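Local atomic coordinates of outer membrane protein YopM (Yersinia pestis, PDB entry 1JL5), a protein that probably acts as a leucine-rich repeat effector that alters host cell physiology and so promotes bacterial survival in host tissues. Residues T37-A42 with D67-Q72; S44-N49 with S85-P90. All coordinates share one frame; numbering follows the deposited sequence.

Contact 1: residues T37-A42 with D67-Q72; sequences TEYYNA and DCLDRQ
Tyr39 and Leu69 face each other across two antiparallel helical segments, 37-42 and 67-71, whose axes come within 10.7 Å of one another with N-to-C directions 173° apart. Both residues have CB directed at the opposite helix, and their CA atoms form the closest pair between the segments, at 8.2 Å. The isobutyl end of Leu69 reaches across to the partner helix: its CG stands anti to the backbone N (chi1 -173°), which divides the two methyls over the base and flank of Tyr39. Leu69 CD2 lies 3.3 Å from Tyr39 CB, a tight approach, while Leu69 CD1 is 3.7 Å from Tyr39 CD2, oblique to the ring. The two side chains cross at about a right angle. The same Leu69 CD2 methyl also reaches the neighbouring aromatic, 3.8 Å from Tyr40 CE1, so one leucine branch serves both tyrosines.

Tyr40 starts from a CB that does not face the other helix, yet its ring extends far enough for the phenol to meet Asp70. Tyr40 OH donates to Asp70 OD1 at a modelled 2.3 Å, a very short separation whose exact value is doubtful. OD1 lies at the ring edge, in its plane, whereas the carboxylate plane is turned 86° from that of the ring. Arg66 adds a cation-pi contact to Tyr40, and Leu69 also touches Trp43 and Pro91.

Two residues past Asp70, Gln72 has positive phi, and Gln72 NE2 hydrogen-bonds Asp70 O at 3.2 Å. Gln72 is the C-prime residue of a Schellman motif closing helix 58-71, with Ala73 N bonded to Cys68 O and, more weakly, Gln72 N to Leu69 O. The near-antiparallel axes of two consecutive helices define a helical hairpin, which caps the N-terminal end of the leucine-rich repeat solenoid.

Contact 2: residues S44-N49 with S85-P90; sequences SEWERN and SLPELP
Trp46, near the C-terminal end of helix 36-48, lays its indole against Ser85 and Pro87 of the irregular segment 85-90; the closest CA pair is Trp46 and Pro87, at 5.9 Å. Starting at its root, Trp46 CB packs 3.5 Å from Pro87 CB. With CG anti to the backbone N (chi1 167°), the ring system is carried outward along the proline, and CG itself remains beside Pro87 CB. At the fusion bond, Pro87 CD packs against the face at CD2 and CE2, 3.4 Å from Trp46 CE2. This methylene sits over the five-membered ring, with Pro87 CD 3.5 Å from the Trp46 ring centroid and only 18° off the normal, the geometry of a CH-pi contact. On the six-membered ring, CE3 meets Pro87 CG and CD, while CZ2 approaches Ser85 O; CZ3 and CH2 lie farther from Pro87 CD.

The polar corner of the indole is NE1, and both of its partners come from Ser85. Trp46 NE1 donates to Ser85 OG at 2.8 Å, with an N-H...O angle of 145°; the oxygen lies practically in the indole plane. Ser85 O, 3.1 Å from Trp46 NE1, is a second but weak acceptor. CD1, next to NE1, also borders Ser85 OG.

Arg58 makes a cation-pi contact with the indole and donates to Trp46 O, while Ala61 and Leu83 also touch the Trp46 side chain. Leu65 and Trp43 also touch Pro87. The chemistry divides by direction: the proline takes a ring face through apolar and CH-pi contact, and Ser85 OG takes the N-H at the ring edge, with Ser85 O a weaker acceptor displaced toward the proline side. Together they would be expected to limit tilting and rotation of the buried indole, and the serine gives its N-H an acceptor, offsetting the cost of burying it.

Overall arrangement
Contacts 1 and 2, with centres about 11 Å apart, both use helix 36-48: its earlier turns meet helix 58-71 in contact 1 and its last turn meets the first repeat in contact 2. Along the chain the order is 37-42, 44-49, 67-72, 85-90, so the two pairings interleave. They also touch directly: Tyr39 OH probably hydrogen-bonds Glu88 OE2 (3.3 Å), and Cys68 SG packs 3.5 Å from Pro90 CG. Segment 85-90 lies between strands 75-77 and 95-97, the first two of the parallel series. The helical hairpin is thus joined to the N-terminal end of the solenoid through both its helices.

Contact 1: residues T37-A42 with D67-Q72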
ATOM      1  N   THR A  37      32.900  42.770  13.337  1.00 27.24           N
ATOM      2  CA  THR A  37      33.686  41.967  14.257  1.00 26.42           C
ATOM      3  C   THR A  37      32.854  41.499  15.431  1.00 25.58           C
ATOM      4  O   THR A  37      32.938  40.344  15.834  1.00 26.28           O
ATOM      5  CB  THR A  37      34.899  42.751  14.763  1.00 23.76           C
ATOM      6  OG1 THR A  37      35.767  43.014  13.658  1.00 23.68           O
ATOM      7  CG2 THR A  37      35.653  41.957  15.808  1.00 21.73           C
ATOM      8  N   GLU A  38      32.049  42.395  15.986  1.00 26.01           N
ATOM      9  CA  GLU A  38      31.207  42.006  17.098  1.00 27.46           C
ATOM     10  C   GLU A  38      30.236  40.926  16.634  1.00 25.69           C
ATOM     11  O   GLU A  38      29.999  39.956  17.344  1.00 25.08           O
ATOM     12  CB  GLU A  38      30.451  43.215  17.640  1.00 28.79           C
ATOM     13  CG  GLU A  38      31.361  44.204  18.340  1.00 33.95           C
ATOM     14  CD  GLU A  38      30.603  45.361  18.938  1.00 33.74           C
ATOM     15  OE1 GLU A  38      29.979  46.115  18.173  1.00 35.45           O
ATOM     16  OE2 GLU A  38      30.632  45.512  20.175  1.00 40.14           O
ATOM     17  N   TYR A  39      29.680  41.083  15.440  1.00 25.68           N
ATOM     18  CA  TYR A  39      28.765  40.069  14.930  1.00 26.89           C
ATOM     19  C   TYR A  39      29.527  38.782  14.687  1.00 25.78           C
ATOM     20  O   TYR A  39      29.113  37.715  15.136  1.00 25.45           O
ATOM     21  CB  TYR A  39      28.106  40.528  13.631  1.00 27.23           C
ATOM     22  CG  TYR A  39      26.958  41.463  13.873  1.00 28.79           C
ATOM     23  CD1 TYR A  39      25.817  41.027  14.542  1.00 30.68           C
ATOM     24  CD2 TYR A  39      27.020  42.792  13.471  1.00 29.48           C
ATOM     25  CE1 TYR A  39      24.770  41.893  14.806  1.00 32.08           C
ATOM     26  CE2 TYR A  39      25.977  43.665  13.729  1.00 30.98           C
ATOM     27  CZ  TYR A  39      24.857  43.210  14.397  1.00 31.32           C
ATOM     28  OH  TYR A  39      23.818  44.070  14.652  1.00 35.35           O
ATOM     29  N   TYR A  40      30.649  38.892  13.985  1.00 24.73           N
ATOM     30  CA  TYR A  40      31.470  37.729  13.689  1.00 25.72           C
ATOM     31  C   TYR A  40      31.797  36.969  14.949  1.00 25.04           C
ATOM     32  O   TYR A  40      31.655  35.753  15.013  1.00 27.38           O
ATOM     33  CB  TYR A  40      32.795  38.133  13.058  1.00 25.30           C
ATOM     34  CG  TYR A  40      32.702  38.813  11.725  1.00 27.06           C
ATOM     35  CD1 TYR A  40      31.560  38.704  10.929  1.00 27.41           C
ATOM     36  CD2 TYR A  40      33.790  39.521  11.225  1.00 28.05           C
ATOM     37  CE1 TYR A  40      31.514  39.285   9.668  1.00 28.43           C
ATOM     38  CE2 TYR A  40      33.755  40.098   9.977  1.00 29.94           C
ATOM     39  CZ  TYR A  40      32.621  39.979   9.201  1.00 30.02           C
ATOM     40  OH  TYR A  40      32.621  40.548   7.954  1.00 33.66           O
ATOM     41  N   ASN A  41      32.257  37.702  15.951  1.00 24.53           N
ATOM     42  CA  ASN A  41      32.643  37.094  17.205  1.00 24.89           C
ATOM     43  C   ASN A  41      31.442  36.561  17.943  1.00 23.03           C
ATOM     44  O   ASN A  41      31.509  35.506  18.560  1.00 25.12           O
ATOM     45  CB  ASN A  41      33.408  38.105  18.050  1.00 23.96           C
ATOM     46  CG  ASN A  41      34.742  38.457  17.438  1.00 25.52           C
ATOM     47  OD1 ASN A  41      35.032  38.058  16.314  1.00 23.62           O
ATOM     48  ND2 ASN A  41      35.561  39.201  18.167  1.00 25.51           N
ATOM     49  N   ALA A  42      30.339  37.291  17.885  1.00 23.88           N
ATOM     50  CA  ALA A  42      29.132  36.831  18.550  1.00 24.64           C
ATOM     51  C   ALA A  42      28.757  35.524  17.862  1.00 24.17           C
ATOM     52  O   ALA A  42      28.411  34.537  18.508  1.00 25.67           O
ATOM     53  CB  ALA A  42      28.016  37.855  18.389  1.00 25.03           C
ATOM     54  N   ASP A  67      28.220  36.319   5.548  1.00 35.27           N
ATOM     55  CA  ASP A  67      27.950  36.717   4.180  1.00 36.97           C
ATOM     56  C   ASP A  67      26.786  37.691   4.166  1.00 35.88           C
ATOM     57  O   ASP A  67      26.821  38.716   3.487  1.00 35.84           O
ATOM     58  CB  ASP A  67      27.612  35.503   3.321  1.00 42.20           C
ATOM     59  CG  ASP A  67      27.539  35.850   1.854  1.00 47.57           C
ATOM     60  OD1 ASP A  67      28.567  36.306   1.313  1.00 51.17           O
ATOM     61  OD2 ASP A  67      26.459  35.678   1.245  1.00 52.35           O
ATOM     62  N   CYS A  68      25.755  37.369   4.932  1.00 33.76           N
ATOM     63  CA  CYS A  68      24.591  38.227   5.005  1.00 33.40           C
ATOM     64  C   CYS A  68      24.994  39.595   5.525  1.00 34.07           C
ATOM     65  O   CYS A  68      24.639  40.624   4.952  1.00 33.79           O
ATOM     66  CB  CYS A  68      23.546  37.622   5.931  1.00 31.73           C
ATOM     67  SG  CYS A  68      22.136  38.691   6.143  1.00 30.40           S
ATOM     68  N   LEU A  69      25.737  39.595   6.624  1.00 34.14           N
ATOM     69  CA  LEU A  69      26.199  40.830   7.230  1.00 33.62           C
ATOM     70  C   LEU A  69      27.053  41.614   6.243  1.00 34.18           C
ATOM     71  O   LEU A  69      26.807  42.793   5.999  1.00 33.68           O
ATOM     72  CB  LEU A  69      27.021  40.520   8.478  1.00 34.01           C
ATOM     73  CG  LEU A  69      27.437  41.716   9.334  1.00 32.94           C
ATOM     74  CD1 LEU A  69      26.205  42.368   9.932  1.00 32.22           C
ATOM     75  CD2 LEU A  69      28.377  41.251  10.428  1.00 32.65           C
ATOM     76  N   ASP A  70      28.052  40.946   5.674  1.00 34.54           N
ATOM     77  CA  ASP A  70      28.966  41.572   4.726  1.00 37.88           C
ATOM     78  C   ASP A  70      28.265  42.091   3.483  1.00 41.16           C
ATOM     79  O   ASP A  70      28.482  43.228   3.069  1.00 42.81           O
ATOM     80  CB  ASP A  70      30.064  40.586   4.321  1.00 36.43           C
ATOM     81  CG  ASP A  70      30.836  40.062   5.515  1.00 35.70           C
ATOM     82  OD1 ASP A  70      30.755  40.696   6.586  1.00 34.01           O
ATOM     83  OD2 ASP A  70      31.520  39.027   5.384  1.00 35.73           O
ATOM     84  N   ARG A  71      27.429  41.250   2.887  1.00 43.59           N
ATOM     85  CA  ARG A  71      26.693  41.628   1.690  1.00 45.41           C
ATOM     86  C   ARG A  71      25.590  42.607   2.077  1.00 45.36           C
ATOM     87  O   ARG A  71      24.985  43.241   1.216  1.00 45.00           O
ATOM     88  CB  ARG A  71      26.070  40.385   1.043  1.00 47.18           C
ATOM     89  CG  ARG A  71      27.073  39.343   0.559  1.00 51.06           C
ATOM     90  CD  ARG A  71      27.540  39.639  -0.856  1.00 57.22           C
ATOM     91  NE  ARG A  71      28.761  38.915  -1.210  1.00 61.76           N
ATOM     92  CZ  ARG A  71      28.867  37.591  -1.283  1.00 63.20           C
ATOM     93  NH1 ARG A  71      27.820  36.816  -1.029  1.00 63.63           N
ATOM     94  NH2 ARG A  71      30.030  37.039  -1.609  1.00 63.52           N
ATOM     95  N   GLN A  72      25.343  42.739   3.378  1.00 45.66           N
ATOM     96  CA  GLN A  72      24.281  43.619   3.856  1.00 47.08           C
ATOM     97  C   GLN A  72      22.998  43.093   3.221  1.00 46.00           C
ATOM     98  O   GLN A  72      22.042  43.832   2.996  1.00 46.09           O
ATOM     99  CB  GLN A  72      24.539  45.057   3.406  1.00 50.00           C
ATOM    100  CG  GLN A  72      25.875  45.617   3.874  1.00 54.65           C
ATOM    101  CD  GLN A  72      26.493  46.562   2.862  1.00 57.36           C
ATOM    102  OE1 GLN A  72      25.924  47.605   2.535  1.00 59.14           O
ATOM    103  NE2 GLN A  72      27.665  46.195   2.353  1.00 57.95           N
TER

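Contact 2: residues S44-N49 with S85-P90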
ATOM      1  N   SER A  44      30.781  33.495  16.060  1.00 27.71           N
ATOM      2  CA  SER A  44      31.764  32.450  16.276  1.00 27.39           C
ATOM      3  C   SER A  44      31.573  31.877  17.664  1.00 27.51           C
ATOM      4  O   SER A  44      31.775  30.688  17.880  1.00 29.89           O
ATOM      5  CB  SER A  44      33.173  33.005  16.111  1.00 26.26           C
ATOM      6  OG  SER A  44      33.384  33.344  14.749  1.00 27.11           O
ATOM      7  N   GLU A  45      31.175  32.724  18.606  1.00 28.40           N
ATOM      8  CA  GLU A  45      30.950  32.270  19.971  1.00 30.19           C
ATOM      9  C   GLU A  45      29.750  31.334  19.928  1.00 29.57           C
ATOM     10  O   GLU A  45      29.755  30.250  20.512  1.00 29.23           O
ATOM     11  CB  GLU A  45      30.658  33.461  20.881  1.00 33.33           C
ATOM     12  CG  GLU A  45      30.499  33.109  22.352  1.00 41.60           C
ATOM     13  CD  GLU A  45      31.656  32.277  22.885  1.00 47.85           C
ATOM     14  OE1 GLU A  45      32.811  32.509  22.463  1.00 49.19           O
ATOM     15  OE2 GLU A  45      31.408  31.394  23.738  1.00 52.37           O
ATOM     16  N   TRP A  46      28.717  31.773  19.224  1.00 28.00           N
ATOM     17  CA  TRP A  46      27.513  30.982  19.078  1.00 28.29           C
ATOM     18  C   TRP A  46      27.907  29.674  18.404  1.00 28.13           C
ATOM     19  O   TRP A  46      27.491  28.597  18.817  1.00 27.54           O
ATOM     20  CB  TRP A  46      26.509  31.735  18.217  1.00 26.93           C
ATOM     21  CG  TRP A  46      25.387  30.893  17.753  1.00 27.15           C
ATOM     22  CD1 TRP A  46      24.311  30.476  18.482  1.00 25.26           C
ATOM     23  CD2 TRP A  46      25.224  30.351  16.445  1.00 26.57           C
ATOM     24  NE1 TRP A  46      23.486  29.708  17.706  1.00 25.82           N
ATOM     25  CE2 TRP A  46      24.024  29.611  16.449  1.00 25.48           C
ATOM     26  CE3 TRP A  46      25.980  30.415  15.266  1.00 26.86           C
ATOM     27  CZ2 TRP A  46      23.556  28.945  15.317  1.00 24.47           C
ATOM     28  CZ3 TRP A  46      25.512  29.752  14.138  1.00 25.73           C
ATOM     29  CH2 TRP A  46      24.312  29.024  14.175  1.00 26.41           C
ATOM     30  N   GLU A  47      28.725  29.773  17.368  1.00 28.54           N
ATOM     31  CA  GLU A  47      29.165  28.588  16.667  1.00 32.07           C
ATOM     32  C   GLU A  47      29.857  27.619  17.613  1.00 33.67           C
ATOM     33  O   GLU A  47      29.566  26.425  17.597  1.00 34.08           O
ATOM     34  CB  GLU A  47      30.125  28.963  15.554  1.00 31.68           C
ATOM     35  CG  GLU A  47      30.521  27.791  14.699  1.00 34.06           C
ATOM     36  CD  GLU A  47      31.504  28.190  13.644  1.00 35.58           C
ATOM     37  OE1 GLU A  47      31.471  29.365  13.229  1.00 37.43           O
ATOM     38  OE2 GLU A  47      32.304  27.334  13.220  1.00 40.36           O
ATOM     39  N   ARG A  48      30.772  28.137  18.431  1.00 34.98           N
ATOM     40  CA  ARG A  48      31.513  27.310  19.382  1.00 36.87           C
ATOM     41  C   ARG A  48      30.583  26.682  20.402  1.00 36.52           C
ATOM     42  O   ARG A  48      30.891  25.635  20.966  1.00 37.66           O
ATOM     43  CB  ARG A  48      32.560  28.136  20.140  1.00 38.64           C
ATOM     44  CG  ARG A  48      33.492  28.934  19.262  1.00 43.89           C
ATOM     45  CD  ARG A  48      34.671  29.511  20.035  1.00 47.98           C
ATOM     46  NE  ARG A  48      35.428  30.446  19.206  1.00 51.28           N
ATOM     47  CZ  ARG A  48      35.130  31.735  19.075  1.00 52.85           C
ATOM     48  NH1 ARG A  48      34.096  32.249  19.730  1.00 51.71           N
ATOM     49  NH2 ARG A  48      35.856  32.507  18.274  1.00 53.73           N
ATOM     50  N   ASN A  49      29.453  27.332  20.654  1.00 35.90           N
ATOM     51  CA  ASN A  49      28.505  26.822  21.630  1.00 37.50           C
ATOM     52  C   ASN A  49      27.606  25.767  21.038  1.00 37.25           C
ATOM     53  O   ASN A  49      26.686  25.286  21.694  1.00 37.64           O
ATOM     54  CB  ASN A  49      27.651  27.950  22.197  1.00 39.29           C
ATOM     55  CG  ASN A  49      28.464  28.945  22.976  1.00 42.06           C
ATOM     56  OD1 ASN A  49      29.542  28.623  23.472  1.00 43.91           O
ATOM     57  ND2 ASN A  49      27.949  30.162  23.103  1.00 44.13           N
ATOM     58  N   SER A  85      19.547  27.142  17.989  1.00 26.76           N
ATOM     59  CA  SER A  85      19.383  28.547  18.322  1.00 26.81           C
ATOM     60  C   SER A  85      20.048  29.354  17.236  1.00 26.05           C
ATOM     61  O   SER A  85      20.840  28.832  16.448  1.00 25.85           O
ATOM     62  CB  SER A  85      20.040  28.891  19.661  1.00 27.17           C
ATOM     63  OG  SER A  85      21.451  28.965  19.521  1.00 28.90           O
ATOM     64  N   LEU A  86      19.703  30.628  17.184  1.00 25.75           N
ATOM     65  CA  LEU A  86      20.298  31.523  16.223  1.00 26.22           C
ATOM     66  C   LEU A  86      20.969  32.590  17.047  1.00 25.85           C
ATOM     67  O   LEU A  86      20.471  32.977  18.099  1.00 26.83           O
ATOM     68  CB  LEU A  86      19.245  32.173  15.329  1.00 25.95           C
ATOM     69  CG  LEU A  86      18.455  31.250  14.406  1.00 26.68           C
ATOM     70  CD1 LEU A  86      17.574  32.092  13.497  1.00 24.63           C
ATOM     71  CD2 LEU A  86      19.418  30.405  13.584  1.00 23.91           C
ATOM     72  N   PRO A  87      22.130  33.060  16.598  1.00 25.86           N
ATOM     73  CA  PRO A  87      22.809  34.101  17.355  1.00 26.26           C
ATOM     74  C   PRO A  87      22.133  35.389  16.921  1.00 27.41           C
ATOM     75  O   PRO A  87      21.160  35.356  16.161  1.00 26.94           O
ATOM     76  CB  PRO A  87      24.232  33.999  16.849  1.00 26.09           C
ATOM     77  CG  PRO A  87      24.016  33.688  15.399  1.00 26.44           C
ATOM     78  CD  PRO A  87      22.921  32.649  15.426  1.00 25.42           C
ATOM     79  N   GLU A  88      22.630  36.519  17.397  1.00 27.16           N
ATOM     80  CA  GLU A  88      22.051  37.788  17.013  1.00 27.35           C
ATOM     81  C   GLU A  88      22.062  37.826  15.494  1.00 25.71           C
ATOM     82  O   GLU A  88      23.034  37.422  14.865  1.00 23.14           O
ATOM     83  CB  GLU A  88      22.884  38.935  17.564  1.00 29.45           C
ATOM     84  CG  GLU A  88      22.186  40.276  17.492  1.00 36.15           C
ATOM     85  CD  GLU A  88      23.067  41.392  18.000  1.00 38.24           C
ATOM     86  OE1 GLU A  88      23.767  41.162  19.005  1.00 40.09           O
ATOM     87  OE2 GLU A  88      23.058  42.487  17.401  1.00 41.18           O
ATOM     88  N   LEU A  89      20.982  38.319  14.907  1.00 26.15           N
ATOM     89  CA  LEU A  89      20.867  38.375  13.457  1.00 27.20           C
ATOM     90  C   LEU A  89      21.505  39.609  12.855  1.00 28.01           C
ATOM     91  O   LEU A  89      21.681  40.619  13.534  1.00 29.22           O
ATOM     92  CB  LEU A  89      19.392  38.351  13.067  1.00 26.34           C
ATOM     93  CG  LEU A  89      18.592  37.155  13.585  1.00 27.09           C
ATOM     94  CD1 LEU A  89      17.115  37.385  13.337  1.00 27.85           C
ATOM     95  CD2 LEU A  89      19.079  35.885  12.899  1.00 26.37           C
ATOM     96  N   PRO A  90      21.888  39.536  11.572  1.00 29.32           N
ATOM     97  CA  PRO A  90      22.485  40.728  10.976  1.00 30.33           C
ATOM     98  C   PRO A  90      21.485  41.843  11.278  1.00 32.80           C
ATOM     99  O   PRO A  90      20.275  41.633  11.205  1.00 31.57           O
ATOM    100  CB  PRO A  90      22.560  40.360   9.502  1.00 29.69           C
ATOM    101  CG  PRO A  90      22.919  38.898   9.578  1.00 28.44           C
ATOM    102  CD  PRO A  90      21.972  38.386  10.655  1.00 28.53           C
TER